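Local structure of TodX (Pseudomonas putida, 3BS0) at residues K58-D61 with A65-K68; T54-V59 with G399-V404; T349-Y354 with R391-I396. The protein probably carries toluene and related aromatic hydrocarbons across the outer membrane, as a beta-barrel transporter of the FadL family. All coordinates share one frame; numbering follows the deposited sequence.

Interaction 1. Residues K58-D61 with A65-K68. Unlike the reference sequence in segment 65-68: Ala67 (reference Pro).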
loop_
_atom_site.group_PDB
_atom_site.type_symbol
_atom_site.label_atom_id
_atom_site.label_comp_id
_atom_site.label_asym_id
_atom_site.label_seq_id
_atom_site.Cartn_x
_atom_site.Cartn_y
_atom_site.Cartn_z
ATOM N N LYS A 58 -13.469 2.859 12.730
ATOM C CA LYS A 58 -14.257 2.659 13.933
ATOM C C LYS A 58 -14.810 1.233 13.820
ATOM O O LYS A 58 -15.348 0.832 12.772
ATOM C CB LYS A 58 -15.418 3.656 14.016
ATOM C CG LYS A 58 -15.442 4.500 15.268
ATOM C CD LYS A 58 -14.615 5.765 15.066
ATOM C CE LYS A 58 -14.773 6.764 16.225
ATOM N NZ LYS A 58 -16.184 7.243 16.400
ATOM N N VAL A 59 -14.636 0.470 14.892
ATOM C CA VAL A 59 -15.115 -0.895 14.961
ATOM C C VAL A 59 -16.044 -0.906 16.161
ATOM O O VAL A 59 -15.732 -0.325 17.206
ATOM C CB VAL A 59 -13.943 -1.890 15.166
ATOM C CG1 VAL A 59 -14.465 -3.315 15.312
ATOM C CG2 VAL A 59 -13.005 -1.835 13.972
ATOM N N HIS A 60 -17.199 -1.539 16.006
ATOM C CA HIS A 60 -18.157 -1.599 17.090
ATOM C C HIS A 60 -18.469 -2.991 17.580
ATOM O O HIS A 60 -18.417 -3.976 16.841
ATOM C CB HIS A 60 -19.458 -0.907 16.696
ATOM C CG HIS A 60 -19.371 0.580 16.704
ATOM N ND1 HIS A 60 -19.404 1.320 17.866
ATOM C CD2 HIS A 60 -19.219 1.469 15.695
ATOM C CE1 HIS A 60 -19.277 2.601 17.575
ATOM N NE2 HIS A 60 -19.165 2.719 16.263
ATOM N N ASP A 61 -18.847 -3.019 18.849
ATOM C CA ASP A 61 -19.186 -4.222 19.576
ATOM C C ASP A 61 -20.675 -4.543 19.489
ATOM O O ASP A 61 -21.470 -3.769 18.947
ATOM C CB ASP A 61 -18.807 -4.012 21.041
ATOM C CG ASP A 61 -18.061 -5.172 21.607
ATOM O OD1 ASP A 61 -17.544 -5.969 20.797
ATOM O OD2 ASP A 61 -17.978 -5.283 22.848
ATOM N N ALA A 65 -19.715 -0.933 22.452
ATOM C CA ALA A 65 -18.350 -0.510 22.749
ATOM C C ALA A 65 -17.635 -0.201 21.438
ATOM O O ALA A 65 -17.881 -0.852 20.434
ATOM C CB ALA A 65 -17.601 -1.615 23.500
ATOM N N GLU A 66 -16.770 0.805 21.437
ATOM C CA GLU A 66 -16.051 1.120 20.221
ATOM C C GLU A 66 -14.547 1.235 20.409
ATOM O O GLU A 66 -14.048 1.632 21.455
ATOM C CB GLU A 66 -16.595 2.405 19.562
ATOM C CG GLU A 66 -16.173 3.719 20.197
ATOM C CD GLU A 66 -16.769 4.930 19.475
ATOM O OE1 GLU A 66 -16.447 5.119 18.273
ATOM O OE2 GLU A 66 -17.565 5.687 20.100
ATOM N N ALA A 67 -13.840 0.848 19.361
ATOM C CA ALA A 67 -12.398 0.916 19.308
ATOM C C ALA A 67 -12.167 1.688 18.026
ATOM O O ALA A 67 -12.707 1.344 16.976
ATOM C CB ALA A 67 -11.812 -0.464 19.197
ATOM N N LYS A 68 -11.393 2.752 18.109
ATOM C CA LYS A 68 -11.131 3.533 16.923
ATOM C C LYS A 68 -9.653 3.686 16.761
ATOM O O LYS A 68 -8.907 3.643 17.739
ATOM C CB LYS A 68 -11.786 4.911 17.025
ATOM C CG LYS A 68 -11.592 5.599 18.350
ATOM C CD LYS A 68 -12.102 7.028 18.295
ATOM C CE LYS A 68 -12.874 7.377 19.561
ATOM N NZ LYS A 68 -12.089 7.044 20.793
#
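Val59 and Ala67 form the hydrogen-bonded pair of a beta hairpin, in which barrel strand 44-60 turns back into the short strand 66-69. Backbone bonds do much of the joining. Val59 N meets Ala67 O at 3.0 Å, and Ala67 N returns to Val59 O at 3.1 Å. Nearer the turn, Asp61 N reaches Ala65 O at 2.9 Å, with a more bent N-H...O angle of 144°. CA-H...O contacts from Glu66 to Val59 O and from His60 to Ala65 O add to these bonds. Val59 and Ala67 share one face, where Val59 also packs on Tyr109 and Pro368.

The opposite face is charged. Bends at chi2 (88°) and chi4 carry Lys58 NZ diagonally across to Glu66 OE1, a 2.8 Å salt bridge on the syn side of the carboxylate. The alkyl chain of Lys58 runs alongside that of Lys68, its CE 3.4 Å from Lys68 CD. An alanine here would take away the chain, and Glu66 is likely to be left without this cationic mate and the methylenes of Lys68 without their neighbour. The His60 ring lies beside Glu66, turned 42° from the carboxylate plane, with His60 CE1 3.3 Å from Glu66 CB.

Interaction 2. Residues T54-V59 with G399-V404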
loop_
_atom_site.group_PDB
_atom_site.type_symbol
_atom_site.label_atom_id
_atom_site.label_comp_id
_atom_site.label_asym_id
_atom_site.label_seq_id
_atom_site.Cartn_x
_atom_site.Cartn_y
_atom_site.Cartn_z
ATOM N N THR A 54 -3.370 9.364 6.298
ATOM C CA THR A 54 -4.256 9.421 7.455
ATOM C C THR A 54 -5.265 8.286 7.292
ATOM O O THR A 54 -5.628 7.942 6.175
ATOM C CB THR A 54 -5.051 10.751 7.486
ATOM O OG1 THR A 54 -4.152 11.852 7.669
ATOM C CG2 THR A 54 -6.089 10.729 8.611
ATOM N N THR A 55 -5.717 7.705 8.397
ATOM C CA THR A 55 -6.711 6.630 8.330
ATOM C C THR A 55 -7.737 6.718 9.447
ATOM O O THR A 55 -7.378 6.893 10.616
ATOM C CB THR A 55 -6.065 5.235 8.404
ATOM O OG1 THR A 55 -5.533 4.881 7.121
ATOM C CG2 THR A 55 -7.093 4.192 8.839
ATOM N N ASP A 56 -9.015 6.619 9.094
ATOM C CA ASP A 56 -10.026 6.644 10.128
ATOM C C ASP A 56 -10.844 5.358 10.125
ATOM O O ASP A 56 -11.455 4.972 9.122
ATOM C CB ASP A 56 -10.939 7.859 10.002
ATOM C CG ASP A 56 -11.503 8.283 11.346
ATOM O OD1 ASP A 56 -10.693 8.448 12.288
ATOM O OD2 ASP A 56 -12.734 8.453 11.472
ATOM N N ILE A 57 -10.835 4.697 11.275
ATOM C CA ILE A 57 -11.539 3.445 11.438
ATOM C C ILE A 57 -12.249 3.366 12.769
ATOM O O ILE A 57 -11.720 3.768 13.798
ATOM C CB ILE A 57 -10.564 2.257 11.354
ATOM C CG1 ILE A 57 -9.783 2.318 10.043
ATOM C CG2 ILE A 57 -11.319 0.950 11.447
ATOM C CD1 ILE A 57 -8.829 1.144 9.857
ATOM N N LYS A 58 -13.469 2.859 12.730
ATOM C CA LYS A 58 -14.257 2.659 13.933
ATOM C C LYS A 58 -14.810 1.233 13.820
ATOM O O LYS A 58 -15.348 0.832 12.772
ATOM C CB LYS A 58 -15.418 3.656 14.016
ATOM C CG LYS A 58 -15.442 4.500 15.268
ATOM C CD LYS A 58 -14.615 5.765 15.066
ATOM C CE LYS A 58 -14.773 6.764 16.225
ATOM N NZ LYS A 58 -16.184 7.243 16.400
ATOM N N VAL A 59 -14.636 0.470 14.892
ATOM C CA VAL A 59 -15.115 -0.895 14.961
ATOM C C VAL A 59 -16.044 -0.906 16.161
ATOM O O VAL A 59 -15.732 -0.325 17.206
ATOM C CB VAL A 59 -13.943 -1.890 15.166
ATOM C CG1 VAL A 59 -14.465 -3.315 15.312
ATOM C CG2 VAL A 59 -13.005 -1.835 13.972
ATOM N N GLY A 399 -10.187 8.349 0.233
ATOM C CA GLY A 399 -10.703 7.014 0.025
ATOM C C GLY A 399 -12.081 7.025 0.647
ATOM O O GLY A 399 -12.210 7.063 1.866
ATOM N N LEU A 400 -13.111 7.022 -0.190
ATOM C CA LEU A 400 -14.488 7.048 0.297
ATOM C C LEU A 400 -14.750 6.027 1.397
ATOM O O LEU A 400 -14.321 4.867 1.325
ATOM C CB LEU A 400 -15.460 6.851 -0.869
ATOM C CG LEU A 400 -15.373 8.013 -1.862
ATOM C CD1 LEU A 400 -16.346 7.786 -2.993
ATOM C CD2 LEU A 400 -15.683 9.333 -1.153
ATOM N N ARG A 401 -15.461 6.489 2.417
ATOM C CA ARG A 401 -15.791 5.686 3.583
ATOM C C ARG A 401 -16.891 4.660 3.362
ATOM O O ARG A 401 -17.991 5.003 2.947
ATOM C CB ARG A 401 -16.184 6.615 4.733
ATOM C CG ARG A 401 -16.913 5.946 5.888
ATOM C CD ARG A 401 -17.019 6.901 7.060
ATOM N NE ARG A 401 -15.738 7.087 7.748
ATOM C CZ ARG A 401 -15.354 6.393 8.818
ATOM N NH1 ARG A 401 -16.150 5.463 9.333
ATOM N NH2 ARG A 401 -14.175 6.628 9.378
ATOM N N GLU A 402 -16.597 3.400 3.644
ATOM C CA GLU A 402 -17.610 2.375 3.486
ATOM C C GLU A 402 -17.814 1.608 4.791
ATOM O O GLU A 402 -16.859 1.352 5.524
ATOM C CB GLU A 402 -17.232 1.430 2.347
ATOM C CG GLU A 402 -15.867 0.799 2.465
ATOM C CD GLU A 402 -15.441 0.107 1.183
ATOM O OE1 GLU A 402 -15.145 0.803 0.171
ATOM O OE2 GLU A 402 -15.413 -1.143 1.197
ATOM N N ARG A 403 -19.073 1.289 5.087
ATOM C CA ARG A 403 -19.442 0.540 6.293
ATOM C C ARG A 403 -19.411 -0.940 5.925
ATOM O O ARG A 403 -19.325 -1.278 4.750
ATOM C CB ARG A 403 -20.849 0.940 6.776
ATOM C CG ARG A 403 -20.927 2.158 7.739
ATOM C CD ARG A 403 -20.627 3.504 7.063
ATOM N NE ARG A 403 -21.333 4.631 7.690
ATOM C CZ ARG A 403 -21.380 5.863 7.179
ATOM N NH1 ARG A 403 -20.760 6.133 6.037
ATOM N NH2 ARG A 403 -22.066 6.822 7.791
ATOM N N VAL A 404 -19.478 -1.826 6.909
ATOM C CA VAL A 404 -19.433 -3.257 6.619
ATOM C C VAL A 404 -19.283 -4.110 7.892
ATOM O O VAL A 404 -18.298 -3.983 8.620
ATOM C CB VAL A 404 -18.256 -3.555 5.639
ATOM C CG1 VAL A 404 -16.940 -3.141 6.273
ATOM C CG2 VAL A 404 -18.246 -5.017 5.237
#
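Arg401 and Asp56 are brought together by first torsions that set CG opposite the backbone N in both residues, with chi1 at 164° in the arginine. Arg401 continues straight through chi2, then folds at chi3 (-73°), and this bend brings NH2 to the aspartate while the two CA atoms stay 8.8 Å apart. That spacing fits next-but-one strands of the antiparallel barrel: 54-59 and 399-404 are separated by strand 417-433, and the arginine reaches across it, packing on Ser419 and Ser421 as it goes. The contact thus spans the place where the first long strand of the barrel meets the last ones.

NH2 does the touching on the arginine side. It forms a salt bridge with Asp56 OD2 at 3.1 Å. The two side chains meet at a slant, their carboxylate and guanidinium planes 63° apart, and OD2 approaches the guanidinium obliquely. Asp56 CB, by contrast, lies in the guanidinium plane at its edge, 3.5 Å from Arg401 NH2. The carbonyl Asp56 O is also close, 3.2 Å from Arg401 NH2, but the angle is too poor for a hydrogen bond; the same oxygen takes a weak hydrogen bond from His420 ND1. The other carboxylate oxygen, Asp56 OD1, is hydrogen-bonded to Ser70 OG, so two different partners hold the two oxygens and should limit rotation of the carboxylate.

With Asp56 OD2 meeting a single guanidinium nitrogen, NH2, and the planes steeply turned, this is an ion pair through one nitrogen and not a flat, two-pronged one. Its strength probably rests more on charge than on direction, and the arginine's positive charge would be expected to favour the ionised form of Asp56.

Interaction 3. Residues T349-Y354 with R391-I396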
loop_
_atom_site.group_PDB
_atom_site.type_symbol
_atom_site.label_atom_id
_atom_site.label_comp_id
_atom_site.label_asym_id
_atom_site.label_seq_id
_atom_site.Cartn_x
_atom_site.Cartn_y
_atom_site.Cartn_z
ATOM N N THR A 349 -1.463 25.314 -11.886
ATOM C CA THR A 349 -2.300 24.322 -12.534
ATOM C C THR A 349 -3.259 23.846 -11.466
ATOM O O THR A 349 -2.998 24.020 -10.273
ATOM C CB THR A 349 -1.487 23.117 -13.027
ATOM O OG1 THR A 349 -0.583 23.528 -14.060
ATOM C CG2 THR A 349 -2.415 22.040 -13.564
ATOM N N LEU A 350 -4.376 23.271 -11.894
ATOM C CA LEU A 350 -5.373 22.743 -10.973
ATOM C C LEU A 350 -5.745 21.366 -11.475
ATOM O O LEU A 350 -6.053 21.193 -12.654
ATOM C CB LEU A 350 -6.597 23.651 -10.919
ATOM C CG LEU A 350 -6.266 25.030 -10.339
ATOM C CD1 LEU A 350 -7.523 25.873 -10.281
ATOM C CD2 LEU A 350 -5.665 24.884 -8.944
ATOM N N ARG A 351 -5.684 20.390 -10.576
ATOM C CA ARG A 351 -5.986 19.006 -10.903
ATOM C C ARG A 351 -7.075 18.442 -10.004
ATOM O O ARG A 351 -7.274 18.912 -8.885
ATOM C CB ARG A 351 -4.727 18.151 -10.757
ATOM C CG ARG A 351 -3.607 18.562 -11.669
ATOM C CD ARG A 351 -2.294 17.875 -11.318
ATOM N NE ARG A 351 -1.273 18.208 -12.308
ATOM C CZ ARG A 351 -0.129 18.821 -12.034
ATOM N NH1 ARG A 351 0.159 19.170 -10.789
ATOM N NH2 ARG A 351 0.716 19.106 -13.013
ATOM N N ALA A 352 -7.774 17.432 -10.511
ATOM C CA ALA A 352 -8.836 16.771 -9.761
ATOM C C ALA A 352 -9.208 15.471 -10.476
ATOM O O ALA A 352 -9.025 15.352 -11.683
ATOM C CB ALA A 352 -10.065 17.694 -9.639
ATOM N N GLY A 353 -9.715 14.495 -9.732
ATOM C CA GLY A 353 -10.072 13.240 -10.363
ATOM C C GLY A 353 -10.923 12.298 -9.533
ATOM O O GLY A 353 -11.364 12.628 -8.429
ATOM N N TYR A 354 -11.132 11.101 -10.075
ATOM C CA TYR A 354 -11.937 10.081 -9.425
ATOM C C TYR A 354 -11.494 8.677 -9.830
ATOM O O TYR A 354 -11.107 8.447 -10.978
ATOM C CB TYR A 354 -13.404 10.271 -9.809
ATOM C CG TYR A 354 -14.321 9.175 -9.313
ATOM C CD1 TYR A 354 -14.586 9.027 -7.949
ATOM C CD2 TYR A 354 -14.938 8.293 -10.206
ATOM C CE1 TYR A 354 -15.453 8.029 -7.482
ATOM C CE2 TYR A 354 -15.800 7.293 -9.756
ATOM C CZ TYR A 354 -16.055 7.168 -8.390
ATOM O OH TYR A 354 -16.921 6.200 -7.929
ATOM N N ARG A 391 9.153 23.348 -9.595
ATOM C CA ARG A 391 7.731 23.043 -9.443
ATOM C C ARG A 391 7.357 22.414 -8.090
ATOM O O ARG A 391 8.115 21.623 -7.521
ATOM C CB ARG A 391 7.271 22.062 -10.534
ATOM C CG ARG A 391 7.682 22.358 -11.957
ATOM C CD ARG A 391 7.236 21.187 -12.824
ATOM N NE ARG A 391 7.453 21.357 -14.264
ATOM C CZ ARG A 391 7.151 20.427 -15.173
ATOM N NH1 ARG A 391 6.624 19.267 -14.796
ATOM N NH2 ARG A 391 7.365 20.656 -16.458
ATOM N N ILE A 392 6.173 22.762 -7.601
ATOM C CA ILE A 392 5.646 22.207 -6.366
ATOM C C ILE A 392 4.306 21.616 -6.751
ATOM O O ILE A 392 3.459 22.324 -7.297
ATOM C CB ILE A 392 5.400 23.277 -5.289
ATOM C CG1 ILE A 392 6.711 23.975 -4.937
ATOM C CG2 ILE A 392 4.785 22.637 -4.043
ATOM C CD1 ILE A 392 6.521 25.145 -3.975
ATOM N N ASN A 393 4.126 20.326 -6.480
ATOM C CA ASN A 393 2.881 19.624 -6.788
ATOM C C ASN A 393 2.209 19.176 -5.493
ATOM O O ASN A 393 2.874 18.701 -4.574
ATOM C CB ASN A 393 3.146 18.372 -7.633
ATOM C CG ASN A 393 3.891 18.666 -8.910
ATOM O OD1 ASN A 393 3.299 18.878 -9.965
ATOM N ND2 ASN A 393 5.206 18.671 -8.821
ATOM N N LEU A 394 0.893 19.334 -5.424
ATOM C CA LEU A 394 0.138 18.909 -4.257
ATOM C C LEU A 394 -0.933 17.942 -4.735
ATOM O O LEU A 394 -1.337 17.967 -5.897
ATOM C CB LEU A 394 -0.540 20.099 -3.562
ATOM C CG LEU A 394 0.313 21.240 -3.011
ATOM C CD1 LEU A 394 0.713 22.190 -4.131
ATOM C CD2 LEU A 394 -0.482 21.978 -1.951
ATOM N N ALA A 395 -1.380 17.075 -3.840
ATOM C CA ALA A 395 -2.429 16.121 -4.163
ATOM C C ALA A 395 -3.091 15.726 -2.861
ATOM O O ALA A 395 -2.452 15.709 -1.813
ATOM C CB ALA A 395 -1.841 14.906 -4.853
ATOM N N ILE A 396 -4.386 15.440 -2.921
ATOM C CA ILE A 396 -5.146 15.028 -1.736
ATOM C C ILE A 396 -6.191 14.045 -2.221
ATOM O O ILE A 396 -7.120 14.428 -2.934
ATOM C CB ILE A 396 -5.862 16.214 -1.035
ATOM C CG1 ILE A 396 -4.871 17.336 -0.695
ATOM C CG2 ILE A 396 -6.458 15.749 0.265
ATOM C CD1 ILE A 396 -4.420 18.213 -1.892
#
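On the inner wall of the barrel, beneath the N-terminal segment, Arg351 of strand 348-356 meets Asn393 of strand 390-405 across the intervening strand 376-385. Arg351 NH1 gives Asn393 OD1 a weak hydrogen bond of 3.3 Å, its N-H...O angle only 135°. Arg351 NH2 is further from the same oxygen, 4.0 Å from Asn393 OD1. The arginine chain is extended from CG to NE (chi3 175°), which lets it span the gap between strands whose nearest CA atoms, of Arg351 and Ala395, are 8.1 Å apart. Guanidinium and amide planes are inclined by 32°, and the oxygen comes in obliquely.

Both residues are buried, and helix 11-15 covers part of them: Arg351 packs on Ile12 and Ala15, Asn393 on Ala11. As in other FadL-family proteins, the N-terminal residues form a hatch inside the barrel, and this polar pair lies where hatch and wall meet. Thr349 CG2 rests over one face of the guanidinium, about 4.1 Å from its plane and nearer the margin than the middle. Glu383, on the middle strand, makes long, weak ion pairs with Arg351 NH2 and, through its other carboxylate oxygen, with Arg391 NH1.

Overall arrangement
Interactions 1 and 2 share Lys58 and Val59 of strand 44-60, and their centres are 12 Å apart; Lys68 CB of the first packs 3.4 Å from Ile57 O of the second. Strand 44-60 pairs with its hairpin partner and, across strand 417-433, is bridged to strand 390-405. That last strand continues back to interaction 3, centred about 23 Å from interaction 2 and 34 Å from interaction 1. Interactions 2 and 3 are both side-chain bridges over an intervening strand; interaction 3 faces the N-terminal hatch. The side chains of Val59 and Ile57 each lie about 13 Å from a bound C8E detergent molecule, too far to touch it.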